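PDB 2E0I: 432aa long hypothetical deoxyribodipyrimidine photolyase from Sulfolobus tokodaii, which probably uses light to repair pyrimidine dimers in DNA, and carries two FAD molecules, one of them proposed to be a light-harvesting cofactor. Local coordinates for residues Asp15-Gly18 / Leu19-Leu23; Arg138-Thr141 / Ser142-Asn145; Asp172-Leu175 / Thr176-Lys179; Glu229-Tyr232 / Thr233-Lys237; Tyr280-Ala283 / Trp284-Arg288. One frame throughout, in Å; residues are numbered along the deposited sequence.

Interaction 1 of 5, residues Asp15-Gly18 / Leu19-Leu23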
# COMPACT_ATOMS: atom_id res chain seq x y z
N ASP A 15 4.56 -20.34 1.88
CA ASP A 15 5.63 -19.62 1.21
C ASP A 15 6.06 -18.37 1.96
O ASP A 15 6.07 -17.27 1.43
CB ASP A 15 5.24 -19.25 -0.24
CG ASP A 15 6.44 -18.74 -1.06
OD1 ASP A 15 7.54 -19.35 -0.99
OD2 ASP A 15 6.29 -17.74 -1.79
N ASN A 16 6.42 -18.56 3.22
CA ASN A 16 6.89 -17.46 4.03
C ASN A 16 8.35 -17.81 4.32
O ASN A 16 8.63 -18.69 5.12
CB ASN A 16 6.09 -17.37 5.32
CG ASN A 16 6.49 -16.19 6.18
OD1 ASN A 16 5.64 -15.49 6.72
ND2 ASN A 16 7.80 -15.97 6.31
N THR A 17 9.25 -17.11 3.63
CA THR A 17 10.69 -17.35 3.75
C THR A 17 11.22 -17.50 5.17
O THR A 17 11.68 -18.56 5.58
CB THR A 17 11.49 -16.25 3.04
OG1 THR A 17 10.95 -16.04 1.72
CG2 THR A 17 12.95 -16.65 2.92
N GLY A 18 11.16 -16.41 5.93
CA GLY A 18 11.65 -16.47 7.28
C GLY A 18 11.00 -17.56 8.09
O GLY A 18 11.65 -18.27 8.85
N LEU A 19 9.68 -17.70 7.94
CA LEU A 19 8.97 -18.71 8.69
C LEU A 19 9.48 -20.09 8.31
O LEU A 19 9.64 -20.96 9.18
CB LEU A 19 7.47 -18.60 8.44
CG LEU A 19 6.60 -19.62 9.18
CD1 LEU A 19 6.86 -19.53 10.68
CD2 LEU A 19 5.13 -19.39 8.84
N ASN A 20 9.74 -20.30 7.02
CA ASN A 20 10.25 -21.58 6.54
C ASN A 20 11.56 -21.92 7.22
O ASN A 20 11.69 -23.01 7.78
CB ASN A 20 10.46 -21.56 5.03
CG ASN A 20 9.19 -21.79 4.27
OD1 ASN A 20 8.23 -22.37 4.78
ND2 ASN A 20 9.18 -21.35 3.02
N TYR A 21 12.52 -21.01 7.17
CA TYR A 21 13.81 -21.27 7.80
C TYR A 21 13.61 -21.55 9.28
O TYR A 21 14.23 -22.45 9.83
CB TYR A 21 14.75 -20.09 7.63
CG TYR A 21 15.40 -20.02 6.28
CD1 TYR A 21 14.98 -19.11 5.32
CD2 TYR A 21 16.46 -20.87 5.95
CE1 TYR A 21 15.58 -19.04 4.07
CE2 TYR A 21 17.07 -20.82 4.71
CZ TYR A 21 16.63 -19.90 3.77
OH TYR A 21 17.25 -19.82 2.55
N ALA A 22 12.74 -20.78 9.91
CA ALA A 22 12.49 -20.98 11.33
C ALA A 22 12.00 -22.40 11.61
O ALA A 22 12.50 -23.07 12.51
CB ALA A 22 11.45 -19.98 11.82
N LEU A 23 11.04 -22.85 10.82
CA LEU A 23 10.47 -24.18 10.99
C LEU A 23 11.45 -25.33 10.76
O LEU A 23 11.37 -26.37 11.42
CB LEU A 23 9.25 -24.35 10.07
CG LEU A 23 8.00 -23.59 10.52
CD1 LEU A 23 6.97 -23.57 9.40
CD2 LEU A 23 7.43 -24.23 11.79
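Asn16 and Thr17 meet Leu19, Asn20 and Tyr21 in the first turn of helix 17-25, the crossover helix of the beta-alpha-beta unit that links parallel strands 2-7 and 28-35 in the alpha/beta part of the photolyase fold. Asn16 holds the N-cap position. Its carbonyl O receives Asn20 N at 2.7 Å, the helical i to i+4 pattern, which continues with Tyr21 N to Thr17 O (3.0 Å) and Ala22 N to Gly18 O (2.9 Å). The side chains of Asn16 and Leu19 cross at about a right angle, with Asn16 CB 3.6 Å from Leu19 CB, and both touch Phe5 of strand 2-7. Asn20 CG lies 3.3 Å from Asn16 O, the carbonyl that its own backbone N uses, yet its amide is used outside the turn: OD1 accepts from Met158 N and ND2 donates to Glu156 O. Just before the N-cap position, the Asp15 carboxylate is hydrogen-bonded to Ser226 and forms a salt bridge with Arg228. Thr17 has OG1 anti to its carbonyl carbon (chi1 -49°), which lets the hydroxyl bond to Asp126 while the methyl lies alongside Tyr21. That methyl, Thr17 CG2, comes in the plane of the tyrosine ring at its edge, 3.7 Å from Tyr21 CE1.

Interaction 2 of 5, residues Arg138-Thr141 / Ser142-Asn145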
# COMPACT_ATOMS: atom_id res chain seq x y z
N ARG A 138 17.79 3.85 -13.05
CA ARG A 138 17.21 5.19 -13.08
C ARG A 138 15.69 5.15 -13.14
O ARG A 138 15.01 5.76 -12.32
CB ARG A 138 17.75 5.99 -14.28
CG ARG A 138 17.42 5.40 -15.67
CD ARG A 138 17.94 6.27 -16.84
NE ARG A 138 17.72 5.65 -18.15
CZ ARG A 138 18.32 4.53 -18.59
NH1 ARG A 138 18.03 4.06 -19.80
NH2 ARG A 138 19.21 3.89 -17.84
N ASN A 139 15.17 4.43 -14.13
CA ASN A 139 13.74 4.31 -14.33
C ASN A 139 13.26 2.86 -14.29
O ASN A 139 14.06 1.92 -14.22
CB ASN A 139 13.36 4.92 -15.68
CG ASN A 139 14.03 4.22 -16.85
OD1 ASN A 139 13.65 4.43 -17.99
ND2 ASN A 139 15.02 3.39 -16.56
N PHE A 140 11.95 2.68 -14.35
CA PHE A 140 11.36 1.36 -14.29
C PHE A 140 11.66 0.44 -15.47
O PHE A 140 12.00 -0.73 -15.27
CB PHE A 140 9.84 1.48 -14.15
CG PHE A 140 9.14 0.15 -14.13
CD1 PHE A 140 9.25 -0.69 -13.02
CD2 PHE A 140 8.43 -0.30 -15.23
CE1 PHE A 140 8.66 -1.95 -13.02
CE2 PHE A 140 7.84 -1.56 -15.24
CZ PHE A 140 7.96 -2.38 -14.14
N THR A 141 11.53 0.96 -16.69
CA THR A 141 11.74 0.14 -17.88
C THR A 141 13.13 -0.48 -17.90
O THR A 141 13.30 -1.63 -18.27
CB THR A 141 11.49 0.94 -19.19
OG1 THR A 141 12.66 1.67 -19.53
CG2 THR A 141 10.33 1.92 -19.01
N SER A 142 14.12 0.30 -17.48
CA SER A 142 15.49 -0.20 -17.44
C SER A 142 15.56 -1.35 -16.43
O SER A 142 16.11 -2.42 -16.72
CB SER A 142 16.43 0.94 -17.01
OG SER A 142 17.76 0.50 -16.82
N PHE A 143 14.98 -1.12 -15.26
CA PHE A 143 14.92 -2.09 -14.15
C PHE A 143 14.25 -3.40 -14.53
O PHE A 143 14.80 -4.48 -14.30
CB PHE A 143 14.16 -1.45 -12.98
CG PHE A 143 13.86 -2.41 -11.86
CD1 PHE A 143 14.88 -2.92 -11.07
CD2 PHE A 143 12.55 -2.81 -11.62
CE1 PHE A 143 14.60 -3.82 -10.04
CE2 PHE A 143 12.26 -3.72 -10.60
CZ PHE A 143 13.28 -4.22 -9.81
N TYR A 144 13.05 -3.30 -15.08
CA TYR A 144 12.27 -4.46 -15.49
C TYR A 144 13.00 -5.34 -16.50
O TYR A 144 13.15 -6.55 -16.28
CB TYR A 144 10.92 -4.01 -16.06
CG TYR A 144 10.02 -5.15 -16.47
CD1 TYR A 144 9.63 -6.13 -15.55
CD2 TYR A 144 9.55 -5.26 -17.79
CE1 TYR A 144 8.81 -7.18 -15.92
CE2 TYR A 144 8.73 -6.31 -18.17
CZ TYR A 144 8.36 -7.27 -17.23
OH TYR A 144 7.54 -8.32 -17.60
N ASN A 145 13.46 -4.74 -17.59
CA ASN A 145 14.17 -5.50 -18.62
C ASN A 145 15.36 -6.26 -18.08
O ASN A 145 15.58 -7.40 -18.47
CB ASN A 145 14.64 -4.56 -19.73
CG ASN A 145 13.49 -3.92 -20.46
OD1 ASN A 145 13.71 -3.10 -21.36
ND2 ASN A 145 12.26 -4.27 -20.09
O HOH W 1 18.85 2.35 -15.27
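Phe140 and Tyr144, one helical turn apart at the start of helix 140-147, form the closely packed side of this contact. In both residues CG stands anti to the backbone N (chi1 178° in Phe140), which sends the two side chains out side by side in the same direction. Their ring planes lie only 12° apart, but the rings are slid along each other, with centroids 5.8 Å apart, and barely overlap. What sits over the Phe140 face is therefore the methylene: Tyr144 CB lies 4.2 Å from the Phe140 ring centroid and 24° off the normal, a CH-pi contact. Phe143 adds an apolar touch from its ring edge, its CD2 4.2 Å from Phe140 CD1. In the backbone, Tyr144 N donates to Phe140 O at 2.8 Å.

The polar side is looser and wetter. A water accepts from Arg138 N at 2.9 Å and lies 2.6 Å from Ser142 OG, bridging the two, while Ser142 CB sits 4.0 Å above the plane of the Arg138 guanidinium, towards its rim. Asn139 occupies the N-cap position, and an alanine here, lacking the amide, would probably leave the backbone N of Ser142 without a polar side-chain group close by.

Phe140 also stacks on Trp246, and Tyr144 meets Tyr245, both on helix 238-256. The whole is a helix N-terminus with asparagine at the N-cap position, whose i, i+4 aromatic pair packs against the FAD-binding helical part of the photolyase.

Interaction 3 of 5, residues Asp172-Leu175 / Thr176-Lys179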
# COMPACT_ATOMS: atom_id res chain seq x y z
N ASP A 172 -7.91 -11.88 20.21
CA ASP A 172 -9.05 -11.17 20.79
C ASP A 172 -8.65 -9.73 21.14
O ASP A 172 -9.39 -8.78 20.89
CB ASP A 172 -9.55 -11.89 22.07
CG ASP A 172 -10.74 -12.86 21.81
OD1 ASP A 172 -11.23 -13.49 22.78
OD2 ASP A 172 -11.18 -12.99 20.64
N PHE A 173 -7.47 -9.58 21.73
CA PHE A 173 -6.95 -8.28 22.13
C PHE A 173 -6.93 -7.27 20.99
O PHE A 173 -7.18 -6.09 21.20
CB PHE A 173 -5.54 -8.42 22.69
CG PHE A 173 -4.82 -7.11 22.86
CD1 PHE A 173 -5.27 -6.17 23.78
CD2 PHE A 173 -3.73 -6.79 22.07
CE1 PHE A 173 -4.65 -4.92 23.90
CE2 PHE A 173 -3.09 -5.55 22.18
CZ PHE A 173 -3.55 -4.61 23.10
N LEU A 174 -6.62 -7.74 19.78
CA LEU A 174 -6.53 -6.88 18.62
C LEU A 174 -7.85 -6.25 18.16
O LEU A 174 -7.84 -5.25 17.44
CB LEU A 174 -5.87 -7.63 17.46
CG LEU A 174 -4.41 -8.03 17.71
CD1 LEU A 174 -3.93 -8.90 16.59
CD2 LEU A 174 -3.54 -6.79 17.85
N LEU A 175 -8.97 -6.82 18.60
CA LEU A 175 -10.28 -6.30 18.22
C LEU A 175 -10.53 -4.84 18.64
O LEU A 175 -11.40 -4.16 18.08
CB LEU A 175 -11.41 -7.20 18.76
CG LEU A 175 -11.75 -8.47 17.97
CD1 LEU A 175 -11.48 -8.23 16.49
CD2 LEU A 175 -10.93 -9.65 18.45
N THR A 176 -9.76 -4.34 19.59
CA THR A 176 -9.92 -2.96 20.04
C THR A 176 -9.59 -1.99 18.92
O THR A 176 -10.21 -0.94 18.80
CB THR A 176 -8.96 -2.60 21.16
OG1 THR A 176 -8.98 -3.63 22.16
CG2 THR A 176 -9.36 -1.26 21.76
N PHE A 177 -8.59 -2.36 18.12
CA PHE A 177 -8.12 -1.54 17.03
C PHE A 177 -8.94 -1.62 15.76
O PHE A 177 -8.80 -0.77 14.88
CB PHE A 177 -6.66 -1.89 16.73
CG PHE A 177 -5.75 -1.74 17.91
CD1 PHE A 177 -5.46 -0.47 18.42
CD2 PHE A 177 -5.21 -2.86 18.53
CE1 PHE A 177 -4.63 -0.33 19.53
CE2 PHE A 177 -4.38 -2.73 19.63
CZ PHE A 177 -4.09 -1.46 20.14
N LYS A 178 -9.79 -2.64 15.65
CA LYS A 178 -10.63 -2.79 14.46
C LYS A 178 -11.84 -1.91 14.72
O LYS A 178 -12.74 -2.29 15.49
CB LYS A 178 -11.04 -4.25 14.27
CG LYS A 178 -11.64 -4.51 12.89
CD LYS A 178 -11.85 -5.99 12.61
CE LYS A 178 -13.04 -6.52 13.37
NZ LYS A 178 -13.40 -7.89 12.90
N LYS A 179 -11.87 -0.73 14.10
CA LYS A 179 -12.95 0.23 14.31
C LYS A 179 -13.93 0.40 13.16
O LYS A 179 -15.11 0.65 13.38
CB LYS A 179 -12.36 1.60 14.65
CG LYS A 179 -11.46 1.61 15.88
CD LYS A 179 -10.90 3.01 16.10
CE LYS A 179 -9.79 3.03 17.14
NZ LYS A 179 -9.17 4.39 17.23
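The rings of Phe173 and Phe177 meet edge to face: the edge of Phe177 is turned toward the face of Phe173, with planes 87° apart and centroids 5.9 Å apart. The T is offset, and the touching atom, Phe177 CE2, stands 4.0 Å from Phe173 CE2, near the rim. This pair belongs to a short 3-10 turn in the long connection between helices 140-147 and 189-196, where it lies against the alpha/beta part of the fold. Phe177 N donates to Leu174 O at 3.1 Å, from above the carbonyl plane, and Lys178 N makes a weak bond to Leu175 O; both run from i+3 to i. The Thr176 hydroxyl reinforces the turn by donating OG1 to Phe173 O at 3.2 Å.

Leu174 CD2 approaches Phe177 CD2 at 4.3 Å, and the same leucine packs on Ile55 and Leu58 of helix 48-66 and on Phe33, while Phe177 itself touches Phe76 of strand 73-76. Replacing Phe177 by an alanine would probably open a gap beside Leu174 and Phe76 and leave the Phe173 ring without its edge-on partner.

Beyond the rings, Leu175 and Lys178 lie side by side. The lysine chain bends at chi3 (75°), and its NZ is hydrogen-bonded to Asn56 OD1, while the preceding methylene, Lys178 CE, rests 3.9 Å from Leu175 CD1.

Interaction 4 of 5, residues Glu229-Tyr232 / Thr233-Lys237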
# COMPACT_ATOMS: atom_id res chain seq x y z
N GLU A 229 3.85 -16.19 -5.24
CA GLU A 229 2.64 -16.94 -5.56
C GLU A 229 1.83 -16.18 -6.61
O GLU A 229 1.38 -16.77 -7.59
CB GLU A 229 1.79 -17.17 -4.31
CG GLU A 229 2.43 -18.13 -3.32
CD GLU A 229 1.51 -18.51 -2.15
OE1 GLU A 229 1.20 -17.64 -1.30
OE2 GLU A 229 1.10 -19.70 -2.10
N ALA A 230 1.66 -14.88 -6.41
CA ALA A 230 0.90 -14.07 -7.35
C ALA A 230 1.57 -14.20 -8.70
O ALA A 230 0.90 -14.34 -9.74
CB ALA A 230 0.91 -12.61 -6.92
N TYR A 231 2.89 -14.16 -8.68
CA TYR A 231 3.68 -14.24 -9.89
C TYR A 231 3.47 -15.53 -10.67
O TYR A 231 3.16 -15.50 -11.85
CB TYR A 231 5.16 -14.07 -9.58
CG TYR A 231 6.04 -14.29 -10.79
CD1 TYR A 231 6.20 -13.29 -11.75
CD2 TYR A 231 6.66 -15.51 -10.99
CE1 TYR A 231 6.97 -13.52 -12.88
CE2 TYR A 231 7.43 -15.75 -12.12
CZ TYR A 231 7.58 -14.76 -13.05
OH TYR A 231 8.37 -15.02 -14.14
N TYR A 232 3.66 -16.67 -10.03
CA TYR A 232 3.51 -17.91 -10.75
C TYR A 232 2.09 -18.23 -11.19
O TYR A 232 1.87 -18.88 -12.20
CB TYR A 232 4.09 -19.06 -9.92
CG TYR A 232 5.57 -19.19 -10.13
CD1 TYR A 232 6.48 -18.75 -9.16
CD2 TYR A 232 6.07 -19.69 -11.33
CE1 TYR A 232 7.86 -18.81 -9.40
CE2 TYR A 232 7.44 -19.74 -11.57
CZ TYR A 232 8.32 -19.30 -10.61
OH TYR A 232 9.67 -19.35 -10.88
N THR A 233 1.11 -17.75 -10.44
CA THR A 233 -0.26 -18.03 -10.80
C THR A 233 -0.65 -17.27 -12.05
O THR A 233 -1.45 -17.74 -12.84
CB THR A 233 -1.20 -17.63 -9.66
OG1 THR A 233 -0.81 -18.32 -8.47
CG2 THR A 233 -2.63 -18.00 -10.00
N GLN A 234 -0.04 -16.10 -12.23
CA GLN A 234 -0.34 -15.25 -13.37
C GLN A 234 0.82 -15.13 -14.34
O GLN A 234 0.82 -14.26 -15.22
CB GLN A 234 -0.70 -13.86 -12.84
CG GLN A 234 -1.78 -13.89 -11.81
CD GLN A 234 -3.14 -14.05 -12.45
OE1 GLN A 234 -3.68 -13.10 -13.01
NE2 GLN A 234 -3.69 -15.27 -12.40
N LYS A 235 1.81 -16.00 -14.19
CA LYS A 235 3.01 -15.96 -15.03
C LYS A 235 2.75 -15.67 -16.50
O LYS A 235 3.54 -14.96 -17.13
CB LYS A 235 3.78 -17.27 -14.89
CG LYS A 235 5.21 -17.17 -15.40
CD LYS A 235 5.98 -18.41 -15.03
CE LYS A 235 7.43 -18.29 -15.46
NZ LYS A 235 8.22 -19.49 -15.03
N GLY A 236 1.65 -16.19 -17.03
CA GLY A 236 1.37 -15.95 -18.43
C GLY A 236 0.83 -14.58 -18.81
O GLY A 236 0.79 -14.25 -19.99
N LYS A 237 0.43 -13.78 -17.85
CA LYS A 237 -0.11 -12.46 -18.17
C LYS A 237 0.91 -11.34 -18.03
O LYS A 237 1.04 -10.71 -16.97
CB LYS A 237 -1.32 -12.19 -17.29
CG LYS A 237 -2.28 -13.36 -17.23
CD LYS A 237 -3.36 -13.09 -16.20
CE LYS A 237 -4.25 -14.31 -15.97
NZ LYS A 237 -5.35 -14.01 -15.00
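Lys235 and Tyr231 both carry CG anti to the backbone N (chi1 -163° and 174°), and the lysine chain stays extended beyond CG; together these torsions run its methylenes past two tyrosines where helix 227-233 ends. The segment 233-237 then makes a type I beta turn from Gln234 to Lys237, and Lys237 is the N-cap of helix 238-256, making this a tight helix-to-helix junction. Lys235 crosses Tyr231 at a slant, with CE 3.6 Å from Tyr231 OH. It runs alongside Tyr232, pointing the same way, with CD 3.9 Å from Tyr232 CD2. Between the two tyrosines, Tyr231 CD2 stands 3.7 Å above the Tyr232 plane, displaced toward the rim of that ring. The hydroxyl of Tyr232 is bonded to Val152 O, which fixes the far end of that ring.

At the helix end the backbone bonding slackens: Gln234 N donates to Ala230 O at 3.2 Å and weakly to Tyr231 O. Within the turn Lys237 NZ donates to Gln234 OE1 at 2.8 Å and also bonds to Tyr214 OH, tying the bent glutamine to the next helix start.

Glu229, in a salt bridge with Arg189 through its carboxylate, gives its carbonyl to two donors of one residue. Thr233 N and Thr233 OG1 reach Glu229 O from opposite faces of its plane, at 3.0 and 2.8 Å respectively.

Interaction 5 of 5, residues Tyr280-Ala283 / Trp284-Arg288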
# COMPACT_ATOMS: atom_id res chain seq x y z
N TYR A 280 -8.80 24.65 -0.91
CA TYR A 280 -8.89 23.72 -2.03
C TYR A 280 -8.66 22.29 -1.53
O TYR A 280 -9.39 21.37 -1.89
CB TYR A 280 -7.84 24.03 -3.09
CG TYR A 280 -7.97 25.36 -3.79
CD1 TYR A 280 -9.21 25.97 -3.98
CD2 TYR A 280 -6.84 25.99 -4.32
CE1 TYR A 280 -9.32 27.17 -4.68
CE2 TYR A 280 -6.95 27.19 -5.03
CZ TYR A 280 -8.19 27.77 -5.21
OH TYR A 280 -8.30 28.95 -5.93
N PHE A 281 -7.63 22.12 -0.71
CA PHE A 281 -7.29 20.82 -0.15
C PHE A 281 -8.47 20.17 0.56
O PHE A 281 -8.67 18.96 0.46
CB PHE A 281 -6.13 20.98 0.84
CG PHE A 281 -5.69 19.68 1.45
CD1 PHE A 281 -5.32 18.61 0.65
CD2 PHE A 281 -5.64 19.52 2.82
CE1 PHE A 281 -4.91 17.40 1.21
CE2 PHE A 281 -5.23 18.32 3.39
CZ PHE A 281 -4.87 17.26 2.58
N GLU A 282 -9.24 20.97 1.28
CA GLU A 282 -10.38 20.47 2.01
C GLU A 282 -11.45 20.01 1.03
O GLU A 282 -12.14 19.01 1.26
CB GLU A 282 -10.93 21.56 2.92
CG GLU A 282 -11.85 21.04 4.00
CD GLU A 282 -11.11 20.64 5.27
OE1 GLU A 282 -10.10 19.90 5.17
OE2 GLU A 282 -11.54 21.06 6.38
N ALA A 283 -11.58 20.74 -0.08
CA ALA A 283 -12.54 20.41 -1.12
C ALA A 283 -12.15 19.11 -1.81
O ALA A 283 -13.00 18.29 -2.16
CB ALA A 283 -12.60 21.53 -2.13
N TRP A 284 -10.85 18.92 -2.00
CA TRP A 284 -10.31 17.72 -2.63
C TRP A 284 -10.59 16.47 -1.78
O TRP A 284 -11.00 15.44 -2.30
CB TRP A 284 -8.80 17.89 -2.83
CG TRP A 284 -8.10 16.73 -3.44
CD1 TRP A 284 -8.08 16.38 -4.76
CD2 TRP A 284 -7.29 15.77 -2.77
NE1 TRP A 284 -7.31 15.27 -4.95
CE2 TRP A 284 -6.81 14.87 -3.74
CE3 TRP A 284 -6.92 15.58 -1.43
CZ2 TRP A 284 -5.97 13.79 -3.42
CZ3 TRP A 284 -6.09 14.51 -1.11
CH2 TRP A 284 -5.63 13.63 -2.11
N LYS A 285 -10.36 16.56 -0.47
CA LYS A 285 -10.60 15.42 0.39
C LYS A 285 -12.06 15.04 0.46
O LYS A 285 -12.40 13.88 0.65
CB LYS A 285 -10.08 15.69 1.81
CG LYS A 285 -8.58 15.81 1.91
CD LYS A 285 -8.12 16.08 3.33
CE LYS A 285 -8.62 17.41 3.84
NZ LYS A 285 -8.21 17.66 5.24
N GLU A 286 -12.95 16.02 0.30
CA GLU A 286 -14.38 15.75 0.38
C GLU A 286 -15.00 15.38 -0.95
O GLU A 286 -16.15 14.95 -0.99
CB GLU A 286 -15.10 16.97 0.93
CG GLU A 286 -14.83 17.25 2.39
CD GLU A 286 -15.11 18.71 2.76
OE1 GLU A 286 -15.93 19.36 2.06
OE2 GLU A 286 -14.50 19.19 3.76
N GLY A 287 -14.26 15.56 -2.03
CA GLY A 287 -14.82 15.25 -3.33
C GLY A 287 -15.86 16.30 -3.69
O GLY A 287 -16.88 15.98 -4.29
N ARG A 288 -15.59 17.55 -3.29
CA ARG A 288 -16.47 18.68 -3.57
C ARG A 288 -15.73 19.62 -4.51
O ARG A 288 -15.86 20.83 -4.43
CB ARG A 288 -16.84 19.44 -2.30
CG ARG A 288 -17.27 18.58 -1.13
CD ARG A 288 -18.58 19.06 -0.49
NE ARG A 288 -19.75 18.69 -1.28
CZ ARG A 288 -20.34 19.48 -2.17
NH1 ARG A 288 -19.86 20.70 -2.39
NH2 ARG A 288 -21.39 19.04 -2.86
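Phe281 and Glu282 meet Trp284, Lys285 and Glu286 in the last turns of helix 278-286, which closes with a Schellman motif at Gly287 in the FAD-binding helical part of the photolyase.

The apolar contacts centre on Phe281. Its ring and the six-membered ring of Trp284 meet rim to rim, planes 19° apart, with Phe281 CE1 3.8 Å from Trp284 CE3. Over one face of the phenylalanine, Lys285 CD makes a CH-pi contact 3.9 Å from the Phe281 ring centroid. Trp284 is held further by its NE1, which donates to Val315 O.

Charge follows on the same lysine. Bent at chi3 (-64°), its chain passes the ring and brings Lys285 NZ to Glu282 OE1 at 2.9 Å, a salt bridge in which Glu282 OE1 is approached nearly along its C-O bond. It probably eases the nearness of two like charges, since Glu282 OE2 and Glu286 OE2 are 4.4 Å apart.

The backbone bonds end the helix. Lys285 N still donates to Phe281 O (3.1 Å), but Gly287 takes a positive phi (72°), favourable to glycine, and donates N to Trp284 O at 3.3 Å. The chain then turns back, and Arg288, whose guanidinium forms a salt bridge with Glu387, donates its backbone N to Ala283 O at 2.9 Å.

How the interactions relate
Interaction 1 is the buried one; the other four are partly buried, mixing buried and exposed residues. Interactions 1 and 2 are helix starts with asparagine at the N-cap position, whereas interactions 4 and 5 are helix ends and interaction 3 is a 3-10 turn in a connection. Interactions 1 and 4 touch by packing of Asp15 on Glu229. Interactions 2 and 4 do not touch, their nearest atoms about 7 Å apart, yet both pack on helix 238-256. Aromatic contacts recur with different geometry: offset near-parallel rings in interaction 2, edge-to-face in interaction 3 and rim to rim in interaction 5. Among the five, interaction 5 alone has a salt bridge between its own segments.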